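PDB 5UQI: phosphosugar isomerase from Escherichia coli O6:H1, which probably interconverts arabinose-5-phosphate, which it binds in the crystal, and ribulose-5-phosphate, as an isomerase of the SIS-domain GutQ/KpsF type. Local coordinates for residues 43-48 with 90-95; 117-122 with 134-139; 66-71 with 168-173. One frame throughout, in Å; residues are numbered along the deposited sequence.

Overall arrangement
Contacts 1 and 2 belong to one parallel sheet, whose strands run in the order 72-76, 46-50, 93-97, 120-124, 137-140. Contact 1 pairs the second strand with the third, contact 2 the fourth with the last; about 11 Å separates their centres, and V94 O and I121 N, probably hydrogen-bonded at 2.7 Å, join them through strands 93-97 and 120-124. Contact 3, its centre about 13 Å from that of contact 1, links the end of helix 52-67 to helix 156-175. Contact 1 closes before contact 2 opens, contact 3 brackets contact 2, and the segments of contacts 1 and 3 alternate. All lie within the SIS domain; the I95 and S122 side chains are about 12 and 10 Å from bound arabinose-5-phosphate.

Contact 1: 43-48 with 90-95; sequences QGKVVF and KDDVVI
Three main-chain hydrogen bonds join V47 and K45 to the neighbouring strand: V47 N to V93 O (2.8 Å), I95 N to V47 O (2.8 Å) and V93 N to K45 O (3.0 Å). CA-H...O contacts lie between them, one from V46 CA to V93 O. A side chain extends the pairing beyond the strands, for D92 OD1 accepts K45 N at 2.8 Å in a nearly straight bond (171°) that reaches it from above the carboxylate plane. The other oxygen, OD2, is held by A89 N, so each oxygen has a main-chain N-H partner. The axes of 46-48 and 93-95 lie 28° apart and run the same way, as in the parallel sheet of the alpha/beta SIS fold. Apolar contact is concentrated on the face carrying V46, F48, V93 and I95. With CG1 beside the backbone N (chi1 -63°) and the chain extended beyond it, I95 places CD1 3.6 Å from V46 CG1 and 3.8 Å from F48 CE2, meeting the ring obliquely. F65 meets that ring edge-to-face from helix 52-67. Water bridges the loop end of the contact: one molecule donates to D91 O (2.7 Å) and accepts from Q43 N.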
ATOM      1  N   GLN A  43      15.680  -5.717  -8.112  1.00 21.05           N
ATOM      2  CA  GLN A  43      16.044  -6.763  -9.040  1.00 24.22           C
ATOM      3  C   GLN A  43      15.226  -8.037  -8.869  1.00 23.45           C
ATOM      4  O   GLN A  43      15.353  -8.965  -9.655  1.00 26.39           O
ATOM      5  CB  GLN A  43      17.533  -7.076  -8.816  1.00 28.94           C
ATOM      6  CG  GLN A  43      18.420  -5.885  -9.120  1.00 32.91           C
ATOM      7  CD  GLN A  43      19.876  -6.263  -9.025  1.00 42.31           C
ATOM      8  OE1 GLN A  43      20.350  -7.157  -9.736  1.00 48.15           O
ATOM      9  NE2 GLN A  43      20.592  -5.608  -8.129  1.00 46.88           N
ATOM     10  N   GLY A  44      14.413  -8.082  -7.805  1.00 20.94           N
ATOM     11  CA  GLY A  44      13.568  -9.267  -7.575  1.00 19.42           C
ATOM     12  C   GLY A  44      12.105  -8.821  -7.693  1.00 16.93           C
ATOM     13  O   GLY A  44      11.770  -8.053  -8.580  1.00 20.14           O
ATOM     14  N   LYS A  45      11.258  -9.346  -6.818  1.00 15.34           N
ATOM     15  CA  LYS A  45       9.864  -8.965  -6.815  1.00 15.46           C
ATOM     16  C   LYS A  45       9.573  -7.959  -5.706  1.00 14.48           C
ATOM     17  O   LYS A  45      10.304  -7.898  -4.718  1.00 15.63           O
ATOM     18  CB  LYS A  45       9.038 -10.225  -6.566  1.00 15.52           C
ATOM     19  CG  LYS A  45       9.300 -11.226  -7.723  1.00 18.85           C
ATOM     20  CD  LYS A  45       8.174 -12.214  -7.944  1.00 21.93           C
ATOM     21  CE  LYS A  45       8.690 -13.427  -8.673  1.00 20.28           C
ATOM     22  NZ  LYS A  45       8.825 -13.150 -10.119  1.00 18.88           N
ATOM     23  N   VAL A  46       8.527  -7.149  -5.897  1.00 12.71           N
ATOM     24  CA  VAL A  46       8.009  -6.280  -4.850  1.00 13.12           C
ATOM     25  C   VAL A  46       6.981  -7.077  -4.048  1.00 13.86           C
ATOM     26  O   VAL A  46       5.977  -7.489  -4.595  1.00 14.32           O
ATOM     27  CB  VAL A  46       7.403  -4.964  -5.415  1.00 14.18           C
ATOM     28  CG1 VAL A  46       6.805  -4.095  -4.323  1.00 15.10           C
ATOM     29  CG2 VAL A  46       8.463  -4.212  -6.257  1.00 14.37           C
ATOM     30  N   VAL A  47       7.280  -7.306  -2.772  1.00 13.11           N
ATOM     31  CA  VAL A  47       6.392  -8.188  -1.964  1.00 12.49           C
ATOM     32  C   VAL A  47       5.615  -7.296  -1.053  1.00 12.19           C
ATOM     33  O   VAL A  47       6.181  -6.554  -0.236  1.00 15.31           O
ATOM     34  CB  VAL A  47       7.203  -9.186  -1.156  1.00 13.42           C
ATOM     35  CG1 VAL A  47       6.269 -10.038  -0.290  1.00 14.69           C
ATOM     36  CG2 VAL A  47       8.055 -10.046  -2.070  1.00 15.51           C
ATOM     37  N   PHE A  48       4.276  -7.329  -1.195  1.00 10.98           N
ATOM     38  CA  PHE A  48       3.416  -6.510  -0.333  1.00 11.56           C
ATOM     39  C   PHE A  48       2.936  -7.361   0.833  1.00 12.37           C
ATOM     40  O   PHE A  48       2.529  -8.522   0.628  1.00 12.62           O
ATOM     41  CB  PHE A  48       2.156  -6.035  -1.107  1.00 12.16           C
ATOM     42  CG  PHE A  48       2.398  -4.898  -2.038  1.00 11.84           C
ATOM     43  CD1 PHE A  48       2.825  -5.138  -3.345  1.00 13.20           C
ATOM     44  CD2 PHE A  48       2.114  -3.575  -1.597  1.00 13.35           C
ATOM     45  CE1 PHE A  48       3.050  -4.041  -4.230  1.00 14.73           C
ATOM     46  CE2 PHE A  48       2.323  -2.487  -2.484  1.00 14.77           C
ATOM     47  CZ  PHE A  48       2.727  -2.736  -3.796  1.00 13.75           C
ATOM     48  N   LYS A  90      16.540 -12.845  -1.405  1.00 21.18           N
ATOM     49  CA  LYS A  90      17.464 -11.712  -1.193  1.00 25.18           C
ATOM     50  C   LYS A  90      17.215 -10.395  -1.953  1.00 26.77           C
ATOM     51  O   LYS A  90      17.338  -9.312  -1.348  1.00 29.70           O
ATOM     52  CB  LYS A  90      18.925 -12.168  -1.392  1.00 30.56           C
ATOM     53  CG  LYS A  90      19.257 -12.740  -2.755  1.00 38.28           C
ATOM     54  CD  LYS A  90      20.769 -12.784  -3.015  1.00 46.68           C
ATOM     55  CE  LYS A  90      21.372 -14.106  -2.578  1.00 51.02           C
ATOM     56  NZ  LYS A  90      22.773 -14.252  -3.069  1.00 64.08           N
ATOM     57  N   ASP A  91      16.886 -10.501  -3.238  1.00 23.10           N
ATOM     58  CA  ASP A  91      16.693  -9.329  -4.123  1.00 22.55           C
ATOM     59  C   ASP A  91      15.295  -8.683  -4.009  1.00 18.93           C
ATOM     60  O   ASP A  91      15.048  -7.633  -4.628  1.00 20.67           O
ATOM     61  CB  ASP A  91      16.869  -9.722  -5.592  1.00 24.49           C
ATOM     62  CG  ASP A  91      18.313 -10.165  -5.931  1.00 34.14           C
ATOM     63  OD1 ASP A  91      19.259  -9.556  -5.408  1.00 34.68           O
ATOM     64  OD2 ASP A  91      18.459 -11.114  -6.721  1.00 41.56           O
ATOM     65  N   ASP A  92      14.383  -9.312  -3.246  1.00 16.08           N
ATOM     66  CA  ASP A  92      13.024  -8.758  -3.188  1.00 16.33           C
ATOM     67  C   ASP A  92      12.970  -7.549  -2.302  1.00 16.21           C
ATOM     68  O   ASP A  92      13.775  -7.418  -1.370  1.00 15.93           O
ATOM     69  CB  ASP A  92      12.063  -9.803  -2.621  1.00 14.88           C
ATOM     70  CG  ASP A  92      11.916 -11.056  -3.531  1.00 16.44           C
ATOM     71  OD1 ASP A  92      12.238 -11.026  -4.752  1.00 17.49           O
ATOM     72  OD2 ASP A  92      11.579 -12.144  -2.989  1.00 15.90           O
ATOM     73  N   VAL A  93      12.077  -6.623  -2.636  1.00 13.01           N
ATOM     74  CA  VAL A  93      11.860  -5.418  -1.824  1.00 13.88           C
ATOM     75  C   VAL A  93      10.508  -5.593  -1.198  1.00 15.36           C
ATOM     76  O   VAL A  93       9.599  -6.009  -1.926  1.00 16.49           O
ATOM     77  CB  VAL A  93      11.921  -4.135  -2.683  1.00 14.94           C
ATOM     78  CG1 VAL A  93      11.426  -2.885  -1.935  1.00 16.78           C
ATOM     79  CG2 VAL A  93      13.353  -4.026  -3.250  1.00 18.73           C
ATOM     80  N   VAL A  94      10.351  -5.231   0.071  1.00 13.26           N
ATOM     81  CA  VAL A  94       9.111  -5.510   0.845  1.00 13.35           C
ATOM     82  C   VAL A  94       8.422  -4.195   1.133  1.00 14.26           C
ATOM     83  O   VAL A  94       9.057  -3.236   1.658  1.00 15.95           O
ATOM     84  CB  VAL A  94       9.433  -6.305   2.145  1.00 13.88           C
ATOM     85  CG1 VAL A  94       8.164  -6.570   2.928  1.00 14.00           C
ATOM     86  CG2 VAL A  94      10.135  -7.607   1.843  1.00 14.05           C
ATOM     87  N   ILE A  95       7.109  -4.111   0.823  1.00 12.72           N
ATOM     88  CA  ILE A  95       6.322  -2.967   1.225  1.00 12.81           C
ATOM     89  C   ILE A  95       5.345  -3.466   2.264  1.00 13.74           C
ATOM     90  O   ILE A  95       4.511  -4.336   1.969  1.00 14.45           O
ATOM     91  CB  ILE A  95       5.532  -2.339   0.044  1.00 13.53           C
ATOM     92  CG1 ILE A  95       6.518  -1.800  -1.027  1.00 14.01           C
ATOM     93  CG2 ILE A  95       4.591  -1.280   0.522  1.00 14.57           C
ATOM     94  CD1 ILE A  95       5.852  -1.218  -2.294  1.00 15.04           C
TER
HETATM   95  O   HOH W   1      16.785  -5.761  -5.377  1.00 24.93           O
HETATM   96  O   HOH W   2      16.102 -11.665  -9.114  1.00 49.92           O

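Contact 2: 117-122 with 134-139; sequences GNYLIS and SCDLSV
D136 and Y119 meet where strands 120-124 and 137-140 of a beta-alpha-beta unit begin to pair, at the last strand of the SIS sheet within this chain. The D136 CB methylene sits over one face of the tyrosine ring, 3.7 Å from its centroid and 17° off the normal, a CH-pi contact. L137 CB fits against the ring edge, 3.5 Å from Y119 OH. Because Y119 CG stands anti to its own N (chi1 -165°), the ring reaches across to the second strand. Beyond that ring, D136 OD2 turns its anti lone pair to L120 N (2.9 Å, nearly straight); ring and carboxylate planes are 28° apart. On the other side of the sheet, C135 SG fills the hollow between L120 CB and S122 CB, at 3.8 and 3.7 Å. Back on the face of Y119 and L137, I121 CG2 and V139 CG2 lie alongside each other, under L35 and F32 of helix 32-41. Backbone bonds fix the spacing, among them L137 N to L120 O (3.1 Å), whose donor lies in the carbonyl plane. S138 OG is bonded to H127 ND1 and to a water whose oxygen lies 2.8 Å from S122 OG and which donates to V139 O.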
ATOM      1  N   GLY A 117      17.439  -9.291   5.709  1.00 19.27           N
ATOM      2  CA  GLY A 117      18.204  -8.192   5.082  1.00 18.95           C
ATOM      3  C   GLY A 117      17.527  -7.427   3.981  1.00 19.99           C
ATOM      4  O   GLY A 117      18.069  -6.474   3.455  1.00 21.46           O
ATOM      5  N   ASN A 118      16.326  -7.836   3.592  1.00 16.83           N
ATOM      6  CA  ASN A 118      15.683  -7.067   2.548  1.00 16.72           C
ATOM      7  C   ASN A 118      15.417  -5.589   2.841  1.00 15.22           C
ATOM      8  O   ASN A 118      15.136  -5.216   3.997  1.00 17.73           O
ATOM      9  CB  ASN A 118      14.340  -7.736   2.246  1.00 16.18           C
ATOM     10  CG  ASN A 118      14.492  -9.199   1.888  1.00 15.98           C
ATOM     11  OD1 ASN A 118      14.600 -10.079   2.773  1.00 17.65           O
ATOM     12  ND2 ASN A 118      14.471  -9.461   0.610  1.00 16.51           N
ATOM     13  N   TYR A 119      15.372  -4.775   1.792  1.00 16.41           N
ATOM     14  CA  TYR A 119      14.996  -3.382   1.925  1.00 15.12           C
ATOM     15  C   TYR A 119      13.501  -3.296   2.223  1.00 16.68           C
ATOM     16  O   TYR A 119      12.705  -3.971   1.525  1.00 17.26           O
ATOM     17  CB  TYR A 119      15.301  -2.689   0.597  1.00 17.40           C
ATOM     18  CG  TYR A 119      15.287  -1.199   0.723  1.00 17.85           C
ATOM     19  CD1 TYR A 119      14.135  -0.468   0.649  1.00 17.31           C
ATOM     20  CD2 TYR A 119      16.471  -0.495   0.988  1.00 20.01           C
ATOM     21  CE1 TYR A 119      14.097   0.910   0.801  1.00 19.20           C
ATOM     22  CE2 TYR A 119      16.428   0.872   1.144  1.00 18.39           C
ATOM     23  CZ  TYR A 119      15.268   1.586   1.032  1.00 20.68           C
ATOM     24  OH  TYR A 119      15.225   2.977   1.174  1.00 23.15           O
ATOM     25  N   LEU A 120      13.164  -2.602   3.299  1.00 15.55           N
ATOM     26  CA  LEU A 120      11.779  -2.537   3.817  1.00 14.29           C
ATOM     27  C   LEU A 120      11.227  -1.155   3.620  1.00 16.09           C
ATOM     28  O   LEU A 120      11.797  -0.171   4.038  1.00 15.87           O
ATOM     29  CB  LEU A 120      11.697  -2.923   5.308  1.00 14.51           C
ATOM     30  CG  LEU A 120      12.379  -4.242   5.690  1.00 15.96           C
ATOM     31  CD1 LEU A 120      12.204  -4.368   7.224  1.00 17.23           C
ATOM     32  CD2 LEU A 120      11.815  -5.452   4.892  1.00 17.43           C
ATOM     33  N   ILE A 121      10.005  -1.073   3.049  1.00 13.19           N
ATOM     34  CA  ILE A 121       9.290   0.169   2.861  1.00 14.44           C
ATOM     35  C   ILE A 121       8.000   0.052   3.658  1.00 14.91           C
ATOM     36  O   ILE A 121       7.380  -1.007   3.631  1.00 15.53           O
ATOM     37  CB  ILE A 121       8.926   0.310   1.346  1.00 15.09           C
ATOM     38  CG1 ILE A 121      10.246   0.470   0.555  1.00 15.90           C
ATOM     39  CG2 ILE A 121       7.998   1.502   1.103  1.00 15.89           C
ATOM     40  CD1 ILE A 121       9.989   0.311  -0.939  1.00 15.78           C
ATOM     41  N   SER A 122       7.592   1.095   4.353  1.00 13.39           N
ATOM     42  CA  SER A 122       6.309   1.088   5.030  1.00 14.28           C
ATOM     43  C   SER A 122       5.367   2.124   4.436  1.00 13.62           C
ATOM     44  O   SER A 122       5.791   3.199   4.031  1.00 13.61           O
ATOM     45  CB  SER A 122       6.398   1.311   6.554  1.00 14.73           C
ATOM     46  OG  SER A 122       7.010   2.641   6.793  1.00 17.94           O
ATOM     47  N   SER A 134      11.010   1.233  11.944  1.00 19.72           N
ATOM     48  CA  SER A 134      11.748   0.028  11.671  1.00 19.45           C
ATOM     49  C   SER A 134      12.017  -0.230  10.230  1.00 19.27           C
ATOM     50  O   SER A 134      12.773  -1.114   9.903  1.00 23.01           O
ATOM     51  CB  SER A 134      10.950  -1.145  12.205  1.00 22.02           C
ATOM     52  OG  SER A 134      10.938  -1.074  13.616  1.00 30.00           O
ATOM     53  N   CYS A 135      11.467   0.585   9.334  1.00 18.24           N
ATOM     54  CA  CYS A 135      11.720   0.358   7.941  1.00 18.13           C
ATOM     55  C   CYS A 135      12.827   1.227   7.351  1.00 19.31           C
ATOM     56  O   CYS A 135      13.249   2.243   7.945  1.00 23.26           O
ATOM     57  CB  CYS A 135      10.420   0.546   7.112  1.00 15.70           C
ATOM     58  SG  CYS A 135       9.254  -0.851   7.399  1.00 19.24           S
ATOM     59  N   ASP A 136      13.376   0.803   6.225  1.00 17.73           N
ATOM     60  CA  ASP A 136      14.393   1.608   5.556  1.00 16.53           C
ATOM     61  C   ASP A 136      13.840   2.871   4.921  1.00 19.59           C
ATOM     62  O   ASP A 136      14.529   3.904   4.861  1.00 19.06           O
ATOM     63  CB  ASP A 136      15.113   0.802   4.515  1.00 17.64           C
ATOM     64  CG  ASP A 136      15.755  -0.411   5.111  1.00 20.58           C
ATOM     65  OD1 ASP A 136      16.826  -0.240   5.795  1.00 21.11           O
ATOM     66  OD2 ASP A 136      15.279  -1.532   5.028  1.00 17.86           O
ATOM     67  N   LEU A 137      12.628   2.787   4.350  1.00 15.29           N
ATOM     68  CA  LEU A 137      11.953   3.936   3.782  1.00 16.05           C
ATOM     69  C   LEU A 137      10.540   3.938   4.344  1.00 16.07           C
ATOM     70  O   LEU A 137       9.727   3.016   4.074  1.00 17.56           O
ATOM     71  CB  LEU A 137      11.984   3.912   2.244  1.00 15.79           C
ATOM     72  CG  LEU A 137      11.206   5.079   1.621  1.00 20.31           C
ATOM     73  CD1 LEU A 137      11.859   6.433   1.903  1.00 23.32           C
ATOM     74  CD2 LEU A 137      11.117   4.837   0.134  1.00 22.53           C
ATOM     75  N   SER A 138      10.246   4.975   5.115  1.00 14.98           N
ATOM     76  CA  SER A 138       8.872   5.268   5.565  1.00 14.63           C
ATOM     77  C   SER A 138       8.193   6.231   4.621  1.00 16.98           C
ATOM     78  O   SER A 138       8.682   7.392   4.386  1.00 17.71           O
ATOM     79  CB  SER A 138       8.876   5.861   7.006  1.00 16.45           C
ATOM     80  OG  SER A 138       7.598   6.419   7.313  1.00 16.06           O
ATOM     81  N   VAL A 139       7.031   5.789   4.097  1.00 16.24           N
ATOM     82  CA  VAL A 139       6.222   6.637   3.278  1.00 16.69           C
ATOM     83  C   VAL A 139       5.010   6.987   4.118  1.00 17.45           C
ATOM     84  O   VAL A 139       4.235   6.088   4.566  1.00 16.18           O
ATOM     85  CB  VAL A 139       5.777   5.886   2.007  1.00 17.42           C
ATOM     86  CG1 VAL A 139       4.851   6.757   1.191  1.00 19.21           C
ATOM     87  CG2 VAL A 139       6.970   5.458   1.193  1.00 16.17           C
TER
HETATM   88  O   HOH W   3       5.361   4.918   6.965  1.00 15.40           O

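Contact 3: 66-71 with 168-173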
ATOM      1  N   ALA A  66       1.975  -5.918 -10.811  1.00 13.18           N
ATOM      2  CA  ALA A  66       2.356  -6.983 -11.734  1.00 13.18           C
ATOM      3  C   ALA A  66       1.772  -6.775 -13.134  1.00 13.25           C
ATOM      4  O   ALA A  66       2.475  -7.010 -14.170  1.00 14.13           O
ATOM      5  CB  ALA A  66       1.869  -8.322 -11.199  1.00 14.16           C
ATOM      6  N   SER A  67       0.525  -6.368 -13.173  1.00 13.23           N
ATOM      7  CA  SER A  67      -0.229  -6.235 -14.454  1.00 14.57           C
ATOM      8  C   SER A  67       0.299  -5.074 -15.256  1.00 17.58           C
ATOM      9  O   SER A  67       0.041  -5.068 -16.470  1.00 19.52           O
ATOM     10  CB  SER A  67      -1.707  -6.055 -14.192  1.00 17.69           C
ATOM     11  OG  SER A  67      -1.971  -4.900 -13.519  1.00 23.47           O
ATOM     12  N   THR A  68       1.026  -4.177 -14.618  1.00 14.40           N
ATOM     13  CA  THR A  68       1.564  -2.982 -15.314  1.00 14.29           C
ATOM     14  C   THR A  68       3.074  -3.044 -15.413  1.00 14.17           C
ATOM     15  O   THR A  68       3.675  -2.004 -15.736  1.00 15.68           O
ATOM     16  CB  THR A  68       1.116  -1.706 -14.645  1.00 15.77           C
ATOM     17  OG1 THR A  68       1.605  -1.657 -13.301  1.00 15.26           O
ATOM     18  CG2 THR A  68      -0.431  -1.572 -14.594  1.00 19.31           C
ATOM     19  N   GLY A  69       3.693  -4.198 -15.179  1.00 14.06           N
ATOM     20  CA  GLY A  69       5.098  -4.403 -15.486  1.00 15.40           C
ATOM     21  C   GLY A  69       6.116  -4.460 -14.369  1.00 17.65           C
ATOM     22  O   GLY A  69       7.296  -4.536 -14.631  1.00 17.78           O
ATOM     23  N   THR A  70       5.648  -4.422 -13.113  1.00 15.83           N
ATOM     24  CA  THR A  70       6.562  -4.553 -11.974  1.00 14.24           C
ATOM     25  C   THR A  70       6.219  -5.884 -11.220  1.00 15.05           C
ATOM     26  O   THR A  70       5.250  -5.869 -10.476  1.00 15.13           O
ATOM     27  CB  THR A  70       6.371  -3.344 -11.052  1.00 17.03           C
ATOM     28  OG1 THR A  70       6.652  -2.133 -11.802  1.00 18.84           O
ATOM     29  CG2 THR A  70       7.321  -3.443  -9.850  1.00 18.26           C
ATOM     30  N   PRO A  71       6.998  -6.966 -11.390  1.00 13.76           N
ATOM     31  CA  PRO A  71       6.672  -8.254 -10.792  1.00 13.54           C
ATOM     32  C   PRO A  71       6.511  -8.024  -9.270  1.00 14.53           C
ATOM     33  O   PRO A  71       7.402  -7.466  -8.609  1.00 15.48           O
ATOM     34  CB  PRO A  71       7.851  -9.150 -11.152  1.00 16.32           C
ATOM     35  CG  PRO A  71       8.123  -8.635 -12.603  1.00 17.46           C
ATOM     36  CD  PRO A  71       8.048  -7.145 -12.429  1.00 16.10           C
ATOM     37  N   VAL A 168       1.636   5.092  -7.950  1.00 16.09           N
ATOM     38  CA  VAL A 168       2.998   4.595  -7.967  1.00 15.87           C
ATOM     39  C   VAL A 168       3.195   3.537  -9.038  1.00 15.41           C
ATOM     40  O   VAL A 168       4.142   3.569  -9.831  1.00 17.42           O
ATOM     41  CB  VAL A 168       3.422   4.121  -6.571  1.00 15.51           C
ATOM     42  CG1 VAL A 168       4.785   3.450  -6.665  1.00 17.50           C
ATOM     43  CG2 VAL A 168       3.387   5.323  -5.600  1.00 16.09           C
ATOM     44  N   ALA A 169       2.287   2.545  -9.088  1.00 14.11           N
ATOM     45  CA  ALA A 169       2.368   1.505 -10.082  1.00 12.56           C
ATOM     46  C   ALA A 169       2.364   2.108 -11.504  1.00 14.97           C
ATOM     47  O   ALA A 169       3.158   1.674 -12.332  1.00 15.61           O
ATOM     48  CB  ALA A 169       1.126   0.544  -9.925  1.00 13.75           C
ATOM     49  N   LEU A 170       1.433   3.034 -11.742  1.00 15.54           N
ATOM     50  CA  LEU A 170       1.320   3.614 -13.104  1.00 15.20           C
ATOM     51  C   LEU A 170       2.529   4.473 -13.455  1.00 17.35           C
ATOM     52  O   LEU A 170       2.948   4.440 -14.629  1.00 18.28           O
ATOM     53  CB  LEU A 170       0.014   4.380 -13.277  1.00 16.61           C
ATOM     54  CG  LEU A 170      -1.222   3.444 -13.251  1.00 21.06           C
ATOM     55  CD1 LEU A 170      -2.528   4.257 -13.189  1.00 20.77           C
ATOM     56  CD2 LEU A 170      -1.252   2.408 -14.361  1.00 22.29           C
ATOM     57  N   ALA A 171       3.118   5.166 -12.466  1.00 17.70           N
ATOM     58  CA  ALA A 171       4.328   5.966 -12.755  1.00 18.20           C
ATOM     59  C   ALA A 171       5.491   5.035 -13.068  1.00 18.81           C
ATOM     60  O   ALA A 171       6.184   5.232 -14.037  1.00 20.11           O
ATOM     61  CB  ALA A 171       4.654   6.825 -11.561  1.00 18.45           C
ATOM     62  N   LEU A 172       5.665   3.924 -12.304  1.00 17.52           N
ATOM     63  CA  LEU A 172       6.743   2.976 -12.618  1.00 17.38           C
ATOM     64  C   LEU A 172       6.521   2.398 -14.038  1.00 17.97           C
ATOM     65  O   LEU A 172       7.485   2.220 -14.781  1.00 19.37           O
ATOM     66  CB  LEU A 172       6.806   1.799 -11.596  1.00 16.60           C
ATOM     67  CG  LEU A 172       7.240   2.194 -10.201  1.00 17.66           C
ATOM     68  CD1 LEU A 172       6.873   1.030  -9.271  1.00 18.15           C
ATOM     69  CD2 LEU A 172       8.747   2.428 -10.217  1.00 18.29           C
ATOM     70  N   SER A 173       5.255   2.105 -14.375  1.00 15.47           N
ATOM     71  CA  SER A 173       4.909   1.470 -15.641  1.00 17.73           C
ATOM     72  C   SER A 173       5.286   2.421 -16.797  1.00 19.20           C
ATOM     73  O   SER A 173       5.956   1.982 -17.757  1.00 17.83           O
ATOM     74  CB  SER A 173       3.399   1.171 -15.643  1.00 16.41           C
ATOM     75  OG  SER A 173       3.063   0.376 -16.788  1.00 18.24           O
TER
HETATM   76  O   HOH W   4       4.133  -0.983 -12.263  1.00 17.05           O
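S173 and T68 make the direct polar link: the serine hydroxyl donates from OG to T68 O at 2.7 Å. The bond uses a lone pair in the carbonyl plane, with a C=O...donor angle of 137°. S173 carries OG anti to the backbone N (chi1 -172°), which points the hydroxyl across to the loop and sets it 3.6 Å from T68 CB. Apolar contact around the bond is limited to a few touches. T68 CG2 meets L170 CD2 at 4.1 Å, the two side chains crossing at about a right angle, and T70 OG1 lies 3.9 Å from L172 CB.

A water completes the inner layer. It donates to T68 OG1 and to A169 O, each at 2.8 Å, and is equally close to T70 OG1, so three polar atoms of the two segments share one bridging molecule. T68 OG1 has its main partner in T64 O, with F65 O as a further one, while it accepts from the water.

What positions the loop is a Schellman motif. G69 takes positive phi (107°) as its C-prime residue, with G69 N bonded to A66 O and T70 N to F65 O, ending helix 52-67 and turning the chain toward strand 72-76. The contact thereby fastens the end of that helix to helix 156-175, where L172 packs on I36 and L39 of helix 32-41, while P71 O receives V46 N from strand 46-50.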